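PDB 3I9Y: sensor protein from Vibrio parahaemolyticus, which probably acts as a histidine kinase receptor responding to trimethylamine N-oxide, this part being its sensor domain of two stacked four-helix bundles. Local coordinates for residues I7-V12 against K54-E59; S21-L26 against A81-T86; S63-A68 against N261-K266; R105-E110 against S220-E225. All coordinates share one frame; numbering follows the deposited sequence.

Contact 1 (I7-V12 against K54-E59); sequences IEARQV and KELGGE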
loop_
_atom_site.group_PDB
_atom_site.type_symbol
_atom_site.label_atom_id
_atom_site.label_comp_id
_atom_site.label_asym_id
_atom_site.label_seq_id
_atom_site.Cartn_x
_atom_site.Cartn_y
_atom_site.Cartn_z
ATOM N N ILE A 7 -37.851 12.626 0.263
ATOM C CA ILE A 7 -37.187 13.004 1.462
ATOM C C ILE A 7 -35.986 11.947 1.751
ATOM O O ILE A 7 -34.858 12.384 2.096
ATOM C CB ILE A 7 -38.104 13.062 2.641
ATOM C CG1 ILE A 7 -38.886 14.406 2.613
ATOM C CG2 ILE A 7 -37.344 12.769 3.962
ATOM C CD1 ILE A 7 -39.919 14.556 3.729
ATOM N N GLU A 8 -36.296 10.650 1.678
ATOM C CA GLU A 8 -35.316 9.566 1.796
ATOM C C GLU A 8 -34.299 9.648 0.685
ATOM O O GLU A 8 -33.147 9.535 1.034
ATOM C CB GLU A 8 -35.967 8.154 1.790
ATOM C CG GLU A 8 -36.850 7.882 2.994
ATOM C CD GLU A 8 -36.225 8.280 4.331
ATOM O OE1 GLU A 8 -35.071 7.855 4.603
ATOM O OE2 GLU A 8 -36.825 8.966 5.216
ATOM N N ALA A 9 -34.645 9.926 -0.593
ATOM C CA ALA A 9 -33.673 9.939 -1.653
ATOM C C ALA A 9 -32.616 11.054 -1.530
ATOM O O ALA A 9 -31.432 10.864 -1.937
ATOM C CB ALA A 9 -34.319 10.030 -3.149
ATOM N N ARG A 10 -33.037 12.223 -1.020
ATOM C CA ARG A 10 -32.127 13.366 -0.924
ATOM C C ARG A 10 -31.055 12.940 0.165
ATOM O O ARG A 10 -29.928 13.279 0.001
ATOM C CB ARG A 10 -32.920 14.559 -0.421
ATOM C CG ARG A 10 -33.807 15.199 -1.489
ATOM C CD ARG A 10 -34.708 16.420 -0.841
ATOM N NE ARG A 10 -33.735 17.497 -0.551
ATOM C CZ ARG A 10 -33.264 17.805 0.661
ATOM N NH1 ARG A 10 -33.711 17.129 1.761
ATOM N NH2 ARG A 10 -32.313 18.787 0.751
ATOM N N GLN A 11 -31.488 12.386 1.313
ATOM C CA GLN A 11 -30.594 11.942 2.337
ATOM C C GLN A 11 -29.630 10.805 1.772
ATOM O O GLN A 11 -28.430 10.828 2.020
ATOM C CB GLN A 11 -31.356 11.512 3.493
ATOM C CG GLN A 11 -31.788 12.807 4.259
ATOM C CD GLN A 11 -32.791 12.465 5.387
ATOM O OE1 GLN A 11 -34.040 12.164 5.084
ATOM N NE2 GLN A 11 -32.343 12.500 6.645
ATOM N N VAL A 12 -30.160 9.854 1.021
ATOM C CA VAL A 12 -29.293 8.834 0.451
ATOM C C VAL A 12 -28.228 9.531 -0.453
ATOM O O VAL A 12 -26.973 9.149 -0.479
ATOM C CB VAL A 12 -30.123 7.813 -0.468
ATOM C CG1 VAL A 12 -29.190 6.853 -1.234
ATOM C CG2 VAL A 12 -31.018 6.992 0.498
ATOM N N LYS A 54 -33.578 1.599 3.723
ATOM C CA LYS A 54 -34.629 0.754 4.249
ATOM C C LYS A 54 -35.975 1.526 4.266
ATOM O O LYS A 54 -36.973 0.960 3.878
ATOM C CB LYS A 54 -34.357 0.339 5.681
ATOM C CG LYS A 54 -35.455 -0.628 6.318
ATOM C CD LYS A 54 -35.295 -0.686 7.906
ATOM C CE LYS A 54 -36.021 -1.973 8.466
ATOM N NZ LYS A 54 -35.460 -2.440 9.738
ATOM N N GLU A 55 -36.032 2.773 4.752
ATOM C CA GLU A 55 -37.291 3.524 4.676
ATOM C C GLU A 55 -37.834 3.550 3.245
ATOM O O GLU A 55 -39.017 3.306 3.093
ATOM C CB GLU A 55 -37.185 5.009 4.986
ATOM C CG GLU A 55 -37.131 5.273 6.302
ATOM C CD GLU A 55 -38.396 4.779 7.012
ATOM O OE1 GLU A 55 -39.609 5.146 6.727
ATOM O OE2 GLU A 55 -38.057 3.975 7.878
ATOM N N LEU A 56 -36.966 3.886 2.276
ATOM C CA LEU A 56 -37.266 4.000 0.851
ATOM C C LEU A 56 -37.843 2.753 0.276
ATOM O O LEU A 56 -38.837 2.819 -0.454
ATOM C CB LEU A 56 -36.044 4.329 -0.002
ATOM C CG LEU A 56 -36.055 5.005 -1.362
ATOM C CD1 LEU A 56 -36.051 6.535 -1.125
ATOM C CD2 LEU A 56 -34.847 4.808 -2.214
ATOM N N GLY A 57 -37.310 1.579 0.596
ATOM C CA GLY A 57 -37.873 0.397 0.005
ATOM C C GLY A 57 -39.073 -0.156 0.748
ATOM O O GLY A 57 -39.814 -0.964 0.199
ATOM N N GLY A 58 -39.278 0.244 1.996
ATOM C CA GLY A 58 -40.391 -0.232 2.754
ATOM C C GLY A 58 -41.655 0.202 2.054
ATOM O O GLY A 58 -42.630 -0.523 2.141
ATOM N N GLU A 59 -41.653 1.357 1.399
ATOM C CA GLU A 59 -42.775 1.901 0.674
ATOM C C GLU A 59 -42.665 1.483 -0.775
ATOM O O GLU A 59 -43.001 2.300 -1.611
ATOM C CB GLU A 59 -42.755 3.449 0.591
ATOM C CG GLU A 59 -42.844 4.220 1.896
ATOM C CD GLU A 59 -43.843 3.567 2.905
ATOM O OE1 GLU A 59 -43.618 2.402 3.348
ATOM O OE2 GLU A 59 -44.859 4.219 3.257
#
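L56 sends CG anti to its backbone N (chi1 -156°), which carries CD1 across to helix 5-27, while E8 sets CG beside its own N (chi1 -65°) and then bends at chi2, folding its carboxylate over E55. Helices 5-27 and 32-58 form an antiparallel pair at one end of a four-helix bundle, and over these segments their axes come within 9.4 Å. L56 CD1 presses against CB of E8 at 3.3 Å and reaches the start of the next residue, lying 3.7 Å from A9 N. Through its other methyl, CD2, L56 packs on V264 of helix 232-267, which A9 also touches, so this leucine joins three helices of the bundle. Toward the surface the contact is made by the aliphatic parts of two acids. E55 CB lies 3.5 Å from both CG and CD of E8, and the side chains pass each other at a slant with their carboxylate planes 68° apart. E55 is also bent at chi2, and its carboxylate turns away from helix 5-27. The like charges probably favour this divergence: E8 OE2 and E55 OE1 are 5.0 Å apart.

Contact 2 (S21-L26 against A81-T86); sequences SSVQML and AELGVT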
loop_
_atom_site.group_PDB
_atom_site.type_symbol
_atom_site.label_atom_id
_atom_site.label_comp_id
_atom_site.label_asym_id
_atom_site.label_seq_id
_atom_site.Cartn_x
_atom_site.Cartn_y
_atom_site.Cartn_z
ATOM N N SER A 21 -16.221 11.111 0.183
ATOM C CA SER A 21 -15.125 11.809 0.866
ATOM C C SER A 21 -14.525 10.974 2.019
ATOM O O SER A 21 -13.305 10.997 2.096
ATOM C CB SER A 21 -15.538 13.149 1.546
ATOM O OG SER A 21 -15.881 13.809 0.313
ATOM N N SER A 22 -15.322 10.352 2.916
ATOM C CA SER A 22 -14.728 9.517 3.925
ATOM C C SER A 22 -13.856 8.406 3.287
ATOM O O SER A 22 -12.849 8.039 3.908
ATOM C CB SER A 22 -15.772 8.857 4.854
ATOM O OG SER A 22 -16.458 9.944 5.424
ATOM N N VAL A 23 -14.142 7.895 2.118
ATOM C CA VAL A 23 -13.304 6.889 1.516
ATOM C C VAL A 23 -11.870 7.577 1.152
ATOM O O VAL A 23 -10.782 6.879 1.265
ATOM C CB VAL A 23 -13.925 6.275 0.236
ATOM C CG1 VAL A 23 -12.862 5.634 -0.625
ATOM C CG2 VAL A 23 -14.926 5.077 0.578
ATOM N N GLN A 24 -11.884 8.845 0.659
ATOM C CA GLN A 24 -10.629 9.490 0.359
ATOM C C GLN A 24 -9.915 9.767 1.655
ATOM O O GLN A 24 -8.719 9.562 1.647
ATOM C CB GLN A 24 -10.738 10.784 -0.476
ATOM C CG GLN A 24 -11.660 10.581 -1.561
ATOM C CD GLN A 24 -11.925 11.904 -2.380
ATOM O OE1 GLN A 24 -11.844 11.864 -3.635
ATOM N NE2 GLN A 24 -12.233 13.070 -1.678
ATOM N N MET A 25 -10.640 10.105 2.748
ATOM C CA MET A 25 -9.981 10.292 3.988
ATOM C C MET A 25 -9.248 8.962 4.417
ATOM O O MET A 25 -8.063 8.929 4.935
ATOM C CB MET A 25 -10.916 10.660 5.076
ATOM C CG MET A 25 -11.375 12.081 5.099
ATOM S SD MET A 25 -10.045 13.451 4.949
ATOM C CE MET A 25 -9.010 12.989 6.360
ATOM N N LEU A 26 -9.972 7.874 4.272
ATOM C CA LEU A 26 -9.467 6.612 4.653
ATOM C C LEU A 26 -8.288 6.307 3.811
ATOM O O LEU A 26 -7.275 5.849 4.343
ATOM C CB LEU A 26 -10.470 5.445 4.475
ATOM C CG LEU A 26 -9.948 4.029 4.681
ATOM C CD1 LEU A 26 -9.862 3.704 6.278
ATOM C CD2 LEU A 26 -11.186 2.963 4.161
ATOM N N ALA A 81 -15.971 -2.982 2.405
ATOM C CA ALA A 81 -15.340 -3.848 3.404
ATOM C C ALA A 81 -14.023 -4.190 2.681
ATOM O O ALA A 81 -13.089 -4.261 3.380
ATOM C CB ALA A 81 -16.051 -5.319 3.519
ATOM N N GLU A 82 -13.962 -4.390 1.367
ATOM C CA GLU A 82 -12.732 -4.782 0.801
ATOM C C GLU A 82 -11.629 -3.639 0.883
ATOM O O GLU A 82 -10.451 -3.928 1.181
ATOM C CB GLU A 82 -12.900 -5.231 -0.626
ATOM C CG GLU A 82 -11.649 -5.650 -1.232
ATOM C CD GLU A 82 -11.875 -6.356 -2.586
ATOM O OE1 GLU A 82 -13.052 -6.700 -2.953
ATOM O OE2 GLU A 82 -10.853 -6.604 -3.270
ATOM N N LEU A 83 -12.030 -2.401 0.678
ATOM C CA LEU A 83 -11.139 -1.274 0.748
ATOM C C LEU A 83 -10.710 -1.246 2.235
ATOM O O LEU A 83 -9.619 -0.921 2.539
ATOM C CB LEU A 83 -11.977 -0.002 0.504
ATOM C CG LEU A 83 -11.146 1.199 0.173
ATOM C CD1 LEU A 83 -10.509 0.957 -1.213
ATOM C CD2 LEU A 83 -12.033 2.579 0.160
ATOM N N GLY A 84 -11.539 -1.474 3.221
ATOM C CA GLY A 84 -10.971 -1.459 4.587
ATOM C C GLY A 84 -9.778 -2.440 4.798
ATOM O O GLY A 84 -8.778 -2.073 5.476
ATOM N N VAL A 85 -9.844 -3.639 4.270
ATOM C CA VAL A 85 -8.796 -4.677 4.455
ATOM C C VAL A 85 -7.514 -4.169 3.697
ATOM O O VAL A 85 -6.392 -4.228 4.253
ATOM C CB VAL A 85 -9.272 -5.942 3.798
ATOM C CG1 VAL A 85 -8.084 -7.008 3.525
ATOM C CG2 VAL A 85 -10.452 -6.521 4.720
ATOM N N THR A 86 -7.727 -3.654 2.461
ATOM C CA THR A 86 -6.670 -3.083 1.621
ATOM C C THR A 86 -5.908 -1.941 2.256
ATOM O O THR A 86 -4.663 -1.862 2.158
ATOM C CB THR A 86 -7.435 -2.659 0.241
ATOM O OG1 THR A 86 -7.577 -3.913 -0.436
ATOM C CG2 THR A 86 -6.804 -1.787 -0.512
#
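S22 OG lies in hydrogen-bonding contact with two oxygens, the backbone O of R18 in its own helix and OE1 of Q45 in helix 32-58, and its single proton can serve only one of them at a time; next to it in sequence, V23 meets L83 of helix 63-114. The serine thus faces one neighbouring helix while the valine serves the apolar interior. L83 does most of the reaching. Its CG stands anti to the backbone N (chi1 -164°), and CD2 comes up against both branches of V23, 3.3 Å from CG1 and 3.8 Å from CG2. The first of these is tighter than ordinary van der Waals contact, so the methyls are firmly pressed together. One turn further along, L26 adds its own CD2, 4.1 Å from L83 CD2; the two side chains run antiparallel, alongside each other. The same L26 CD2 methyl lies 4.4 Å from CA of G84, against backbone. E82, exposed on helix 63-114, hydrogen-bonds through OE2 to Q245 NE2 of helix 232-267. The segments run nearly parallel, 17° apart, with their axes no closer than 11.3 Å, as expected for helices diagonally related in a four-helix bundle, the gap being spanned here by L83 and L26 against V23. The other two helices complete the core around them: M250 of helix 232-267 packs on both V23 and L83, and from helix 32-58 R35 and A38 pack on L26.

Contact 3 (S63-A68 against N261-K266); sequences SKLLDA and NSTVNK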
loop_
_atom_site.group_PDB
_atom_site.type_symbol
_atom_site.label_atom_id
_atom_site.label_comp_id
_atom_site.label_asym_id
_atom_site.label_seq_id
_atom_site.Cartn_x
_atom_site.Cartn_y
_atom_site.Cartn_z
ATOM N N SER A 63 -41.014 -5.181 -7.554
ATOM C CA SER A 63 -40.018 -6.046 -7.079
ATOM C C SER A 63 -38.710 -6.074 -7.999
ATOM O O SER A 63 -37.612 -6.531 -7.576
ATOM C CB SER A 63 -40.660 -7.394 -6.919
ATOM O OG SER A 63 -40.532 -8.051 -8.165
ATOM N N LYS A 64 -38.835 -5.566 -9.231
ATOM C CA LYS A 64 -37.697 -5.636 -10.071
ATOM C C LYS A 64 -36.757 -4.532 -9.648
ATOM O O LYS A 64 -35.555 -4.773 -9.519
ATOM C CB LYS A 64 -38.135 -5.650 -11.507
ATOM C CG LYS A 64 -37.008 -5.490 -12.534
ATOM C CD LYS A 64 -37.575 -5.435 -14.004
ATOM C CE LYS A 64 -38.671 -6.580 -14.205
ATOM N NZ LYS A 64 -39.168 -6.776 -15.688
ATOM N N LEU A 65 -37.309 -3.381 -9.329
ATOM C CA LEU A 65 -36.532 -2.293 -8.874
ATOM C C LEU A 65 -35.927 -2.633 -7.508
ATOM O O LEU A 65 -34.781 -2.292 -7.281
ATOM C CB LEU A 65 -37.294 -1.055 -8.593
ATOM C CG LEU A 65 -37.402 -0.185 -9.786
ATOM C CD1 LEU A 65 -38.099 1.181 -9.505
ATOM C CD2 LEU A 65 -36.058 -0.023 -10.227
ATOM N N LEU A 66 -36.722 -3.182 -6.618
ATOM C CA LEU A 66 -36.245 -3.555 -5.387
ATOM C C LEU A 66 -35.138 -4.619 -5.449
ATOM O O LEU A 66 -34.368 -4.685 -4.539
ATOM C CB LEU A 66 -37.314 -4.114 -4.491
ATOM C CG LEU A 66 -38.308 -3.039 -4.064
ATOM C CD1 LEU A 66 -39.482 -3.922 -3.455
ATOM C CD2 LEU A 66 -37.797 -1.968 -3.073
ATOM N N ASP A 67 -35.115 -5.491 -6.438
ATOM C CA ASP A 67 -34.065 -6.423 -6.518
ATOM C C ASP A 67 -32.729 -5.672 -6.964
ATOM O O ASP A 67 -31.670 -6.046 -6.485
ATOM C CB ASP A 67 -34.308 -7.495 -7.533
ATOM C CG ASP A 67 -35.416 -8.500 -7.071
ATOM O OD1 ASP A 67 -35.633 -8.654 -5.803
ATOM O OD2 ASP A 67 -36.036 -9.098 -8.067
ATOM N N ALA A 68 -32.854 -4.769 -7.931
ATOM C CA ALA A 68 -31.748 -4.028 -8.382
ATOM C C ALA A 68 -31.214 -3.178 -7.171
ATOM O O ALA A 68 -30.001 -3.161 -6.876
ATOM C CB ALA A 68 -32.131 -3.116 -9.630
ATOM N N ASN A 261 -27.664 5.532 -6.761
ATOM C CA ASN A 261 -28.546 6.688 -6.740
ATOM C C ASN A 261 -29.350 6.658 -8.025
ATOM O O ASN A 261 -30.465 7.018 -7.989
ATOM C CB ASN A 261 -27.756 7.968 -6.618
ATOM C CG ASN A 261 -27.136 8.063 -5.215
ATOM O OD1 ASN A 261 -25.978 7.607 -4.979
ATOM N ND2 ASN A 261 -27.939 8.475 -4.267
ATOM N N SER A 262 -28.839 6.065 -9.080
ATOM C CA SER A 262 -29.606 6.022 -10.297
ATOM C C SER A 262 -30.768 5.066 -10.116
ATOM O O SER A 262 -31.862 5.315 -10.596
ATOM C CB SER A 262 -28.744 5.639 -11.414
ATOM O OG SER A 262 -29.525 4.798 -12.187
ATOM N N THR A 263 -30.628 4.007 -9.315
ATOM C CA THR A 263 -31.786 3.114 -9.024
ATOM C C THR A 263 -32.704 3.842 -8.023
ATOM O O THR A 263 -33.963 3.737 -8.116
ATOM C CB THR A 263 -31.304 1.847 -8.382
ATOM O OG1 THR A 263 -30.551 1.080 -9.349
ATOM C CG2 THR A 263 -32.411 0.934 -7.855
ATOM N N VAL A 264 -32.160 4.588 -7.031
ATOM C CA VAL A 264 -33.141 5.199 -6.162
ATOM C C VAL A 264 -33.863 6.352 -6.992
ATOM O O VAL A 264 -34.964 6.601 -6.718
ATOM C CB VAL A 264 -32.643 5.793 -4.742
ATOM C CG1 VAL A 264 -31.317 5.273 -4.387
ATOM C CG2 VAL A 264 -32.781 7.298 -4.682
ATOM N N ASN A 265 -33.256 7.037 -7.902
ATOM C CA ASN A 265 -34.069 7.971 -8.603
ATOM C C ASN A 265 -35.189 7.247 -9.398
ATOM O O ASN A 265 -36.238 7.822 -9.583
ATOM C CB ASN A 265 -33.267 8.749 -9.588
ATOM C CG ASN A 265 -32.439 9.814 -8.893
ATOM O OD1 ASN A 265 -32.834 10.306 -7.802
ATOM N ND2 ASN A 265 -31.302 10.214 -9.485
ATOM N N LYS A 266 -34.964 6.028 -9.899
ATOM C CA LYS A 266 -36.017 5.368 -10.617
ATOM C C LYS A 266 -37.066 5.036 -9.650
ATOM O O LYS A 266 -38.229 5.074 -10.059
ATOM C CB LYS A 266 -35.537 4.076 -11.353
ATOM C CG LYS A 266 -34.605 4.415 -12.478
ATOM C CD LYS A 266 -34.190 3.111 -13.282
ATOM C CE LYS A 266 -32.873 3.243 -14.109
ATOM N NZ LYS A 266 -31.960 1.947 -13.928
#
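The van der Waals contacts between L65 and A68 on one helix and T263 and K266 on the other are mostly made by methyl groups against backbone. T263 turns CG2 anti to its backbone N, which directs this methyl at helix 63-114; there it lies 4.0 Å from the carbonyl O of L65 and 4.4 Å from CB of A68. The methyl therefore sits over a single turn of the opposing helix, touching the residues at both ends of that turn. L65 also meets the lysine further along helix 232-267. With CG beside its own N (chi1 -90°), it lays CD1 against the backbone of K266, 3.9 Å from the carbonyl O, and CD2 near K266 CB at 4.3 Å. Only the root of the lysine takes part, since its extended chain leads the amino group away from helix 63-114. The neighbouring V264 points away, toward V12 of helix 5-27. This is the antiparallel packing of neighbouring helices in a four-helix bundle: the short axes approach to 9.9 Å and cross at -160°. Polar interactions lie around the interface. The hydroxyl of T263, on the other branch from its packing methyl, makes weak hydrogen bonds with N72 ND2, further along helix 63-114, and with E259 O in its own helix. At the start of helix 63-114, D62 OD1 accepts hydrogen bonds from the backbone N atoms of K64 and L65, tying down the first turn.

Contact 4 (R105-E110 against S220-E225); sequences RLLSEE and SQLLTE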
loop_
_atom_site.group_PDB
_atom_site.type_symbol
_atom_site.label_atom_id
_atom_site.label_comp_id
_atom_site.label_asym_id
_atom_site.label_seq_id
_atom_site.Cartn_x
_atom_site.Cartn_y
_atom_site.Cartn_z
ATOM N N ARG A 105 20.063 0.054 6.104
ATOM C CA ARG A 105 20.881 1.287 6.122
ATOM C C ARG A 105 21.940 1.059 7.307
ATOM O O ARG A 105 23.170 1.411 7.126
ATOM C CB ARG A 105 20.069 2.574 6.519
ATOM C CG ARG A 105 21.003 3.906 6.500
ATOM C CD ARG A 105 19.907 5.077 6.925
ATOM N NE ARG A 105 19.699 4.850 8.394
ATOM C CZ ARG A 105 20.638 5.110 9.323
ATOM N NH1 ARG A 105 21.811 5.590 8.930
ATOM N NH2 ARG A 105 20.525 4.886 10.631
ATOM N N LEU A 106 21.544 0.571 8.485
ATOM C CA LEU A 106 22.569 0.437 9.528
ATOM C C LEU A 106 23.720 -0.577 9.121
ATOM O O LEU A 106 24.853 -0.417 9.510
ATOM C CB LEU A 106 21.955 -0.184 10.859
ATOM C CG LEU A 106 20.953 0.879 11.364
ATOM C CD1 LEU A 106 20.173 0.288 12.547
ATOM C CD2 LEU A 106 21.850 1.900 12.054
ATOM N N LEU A 107 23.358 -1.733 8.551
ATOM C CA LEU A 107 24.353 -2.731 8.158
ATOM C C LEU A 107 25.255 -2.060 7.097
ATOM O O LEU A 107 26.420 -2.291 7.100
ATOM C CB LEU A 107 23.681 -3.992 7.429
ATOM C CG LEU A 107 22.906 -4.738 8.500
ATOM C CD1 LEU A 107 22.012 -5.583 7.639
ATOM C CD2 LEU A 107 23.775 -5.583 9.460
ATOM N N SER A 108 24.718 -1.335 6.148
ATOM C CA SER A 108 25.552 -0.666 5.110
ATOM C C SER A 108 26.589 0.334 5.676
ATOM O O SER A 108 27.717 0.432 5.185
ATOM C CB SER A 108 24.694 0.201 4.140
ATOM O OG SER A 108 23.905 -0.786 3.369
ATOM N N GLU A 109 26.185 1.137 6.597
ATOM C CA GLU A 109 27.056 2.076 7.173
ATOM C C GLU A 109 28.122 1.305 7.937
ATOM O O GLU A 109 29.297 1.707 7.949
ATOM C CB GLU A 109 26.257 3.033 8.140
ATOM C CG GLU A 109 26.733 2.912 9.756
ATOM C CD GLU A 109 25.571 2.577 10.886
ATOM O OE1 GLU A 109 24.786 3.706 11.272
ATOM O OE2 GLU A 109 25.512 1.301 11.434
ATOM N N GLU A 110 27.718 0.295 8.716
ATOM C CA GLU A 110 28.699 -0.438 9.382
ATOM C C GLU A 110 29.728 -1.109 8.381
ATOM O O GLU A 110 30.906 -1.213 8.573
ATOM C CB GLU A 110 27.991 -1.485 10.062
ATOM C CG GLU A 110 28.775 -2.036 11.030
ATOM C CD GLU A 110 27.928 -2.919 11.905
ATOM O OE1 GLU A 110 28.578 -3.776 12.588
ATOM O OE2 GLU A 110 26.626 -2.805 11.895
ATOM N N SER A 220 32.277 -9.940 5.583
ATOM C CA SER A 220 31.599 -10.964 4.876
ATOM C C SER A 220 30.272 -11.395 5.669
ATOM O O SER A 220 29.191 -11.730 5.092
ATOM C CB SER A 220 32.726 -12.032 4.616
ATOM O OG SER A 220 32.003 -13.156 4.333
ATOM N N GLN A 221 30.305 -11.345 6.979
ATOM C CA GLN A 221 29.087 -11.634 7.619
ATOM C C GLN A 221 28.094 -10.467 7.492
ATOM O O GLN A 221 26.963 -10.735 7.554
ATOM C CB GLN A 221 29.171 -11.938 9.165
ATOM C CG GLN A 221 29.909 -11.010 9.938
ATOM C CD GLN A 221 30.982 -11.880 10.795
ATOM O OE1 GLN A 221 31.204 -13.105 10.479
ATOM N NE2 GLN A 221 31.632 -11.255 11.817
ATOM N N LEU A 222 28.512 -9.223 7.303
ATOM C CA LEU A 222 27.533 -8.134 7.159
ATOM C C LEU A 222 26.864 -8.328 5.845
ATOM O O LEU A 222 25.645 -8.095 5.655
ATOM C CB LEU A 222 28.205 -6.747 7.204
ATOM C CG LEU A 222 28.564 -6.477 8.609
ATOM C CD1 LEU A 222 29.538 -5.156 8.508
ATOM C CD2 LEU A 222 27.372 -6.014 9.463
ATOM N N LEU A 223 27.628 -8.792 4.877
ATOM C CA LEU A 223 27.026 -8.947 3.580
ATOM C C LEU A 223 26.024 -10.148 3.646
ATOM O O LEU A 223 24.998 -10.181 2.867
ATOM C CB LEU A 223 28.109 -9.212 2.509
ATOM C CG LEU A 223 28.970 -7.999 2.196
ATOM C CD1 LEU A 223 30.217 -8.475 1.258
ATOM C CD2 LEU A 223 28.138 -7.089 1.233
ATOM N N THR A 224 26.315 -11.122 4.539
ATOM C CA THR A 224 25.343 -12.191 4.457
ATOM C C THR A 224 23.986 -11.732 5.205
ATOM O O THR A 224 22.935 -11.996 4.626
ATOM C CB THR A 224 25.925 -13.663 4.780
ATOM O OG1 THR A 224 25.121 -14.256 5.793
ATOM C CG2 THR A 224 27.263 -13.792 5.024
ATOM N N GLU A 225 24.117 -10.795 6.229
ATOM C CA GLU A 225 22.971 -10.199 6.895
ATOM C C GLU A 225 22.170 -9.357 5.874
ATOM O O GLU A 225 20.954 -9.376 5.886
ATOM C CB GLU A 225 23.424 -9.341 8.057
ATOM C CG GLU A 225 23.993 -10.219 9.172
ATOM C CD GLU A 225 22.891 -11.263 9.498
ATOM O OE1 GLU A 225 21.657 -11.052 9.290
ATOM O OE2 GLU A 225 23.227 -12.330 9.950
#
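Leucine-to-leucine packing forms the middle of this contact: L107 CD2 and L222 CD2 touch at 3.6 Å, the closest approach of the two segments. Both leucines hold CG beside the backbone N, with near-identical first torsions (chi1 -70° for L107 and -75° for L222), and reach toward each other from facing turns. L107 also spreads both its methyls over the aliphatic root of E225, with CD1 and CD2 each 4.0 Å from E225 CB. L222 also touches L114, further along helix 63-114, and L107 touches L226 of helix 213-228, so the apolar seam continues along the helices beyond these two turns. This is antiparallel packing of neighbouring helices in a four-helix bundle, here between the far half of the long helix 63-114 and helix 213-228; the axes come within 9.8 Å and cross at -161°. The acids lie at the margins of the seam: E225 gives its CB, whereas E110 gives CG and also its carboxylate. E110, extended beyond CG, crosses L222 at about a right angle and brings its CG to 4.1 Å from L222 CD1 and its CD to 4.0 Å from L222 CD2, so that CD1 meets the chain at CG and CD2 meets the carboxylate end. E225 bends at chi2 instead, and its OE1 forms a salt bridge with R229 one turn on in the chain. Behind the interface L223 points to helix 186-208, where it packs on L200, M203 and V207.

Overall arrangement
The long helix 63-114 runs through contacts 2, 3 and 4 and connects the two stacked four-helix bundles. Contacts 1 and 3 lie at one end of the molecule, their centres 11 Å apart, and touch directly through V264, whose CG2 meets A9 CB at 3.5 Å. Contact 2 shares helix 5-27 with contact 1 and sits further along the same bundle, with its centre 24 Å from that of contact 1 and 25 Å from that of contact 3. Contact 4 belongs to the other bundle, on the opposite side of the chain's centre from contacts 1 and 3, and its centre is 39 Å from that of contact 2 and 62 Å from that of contact 3.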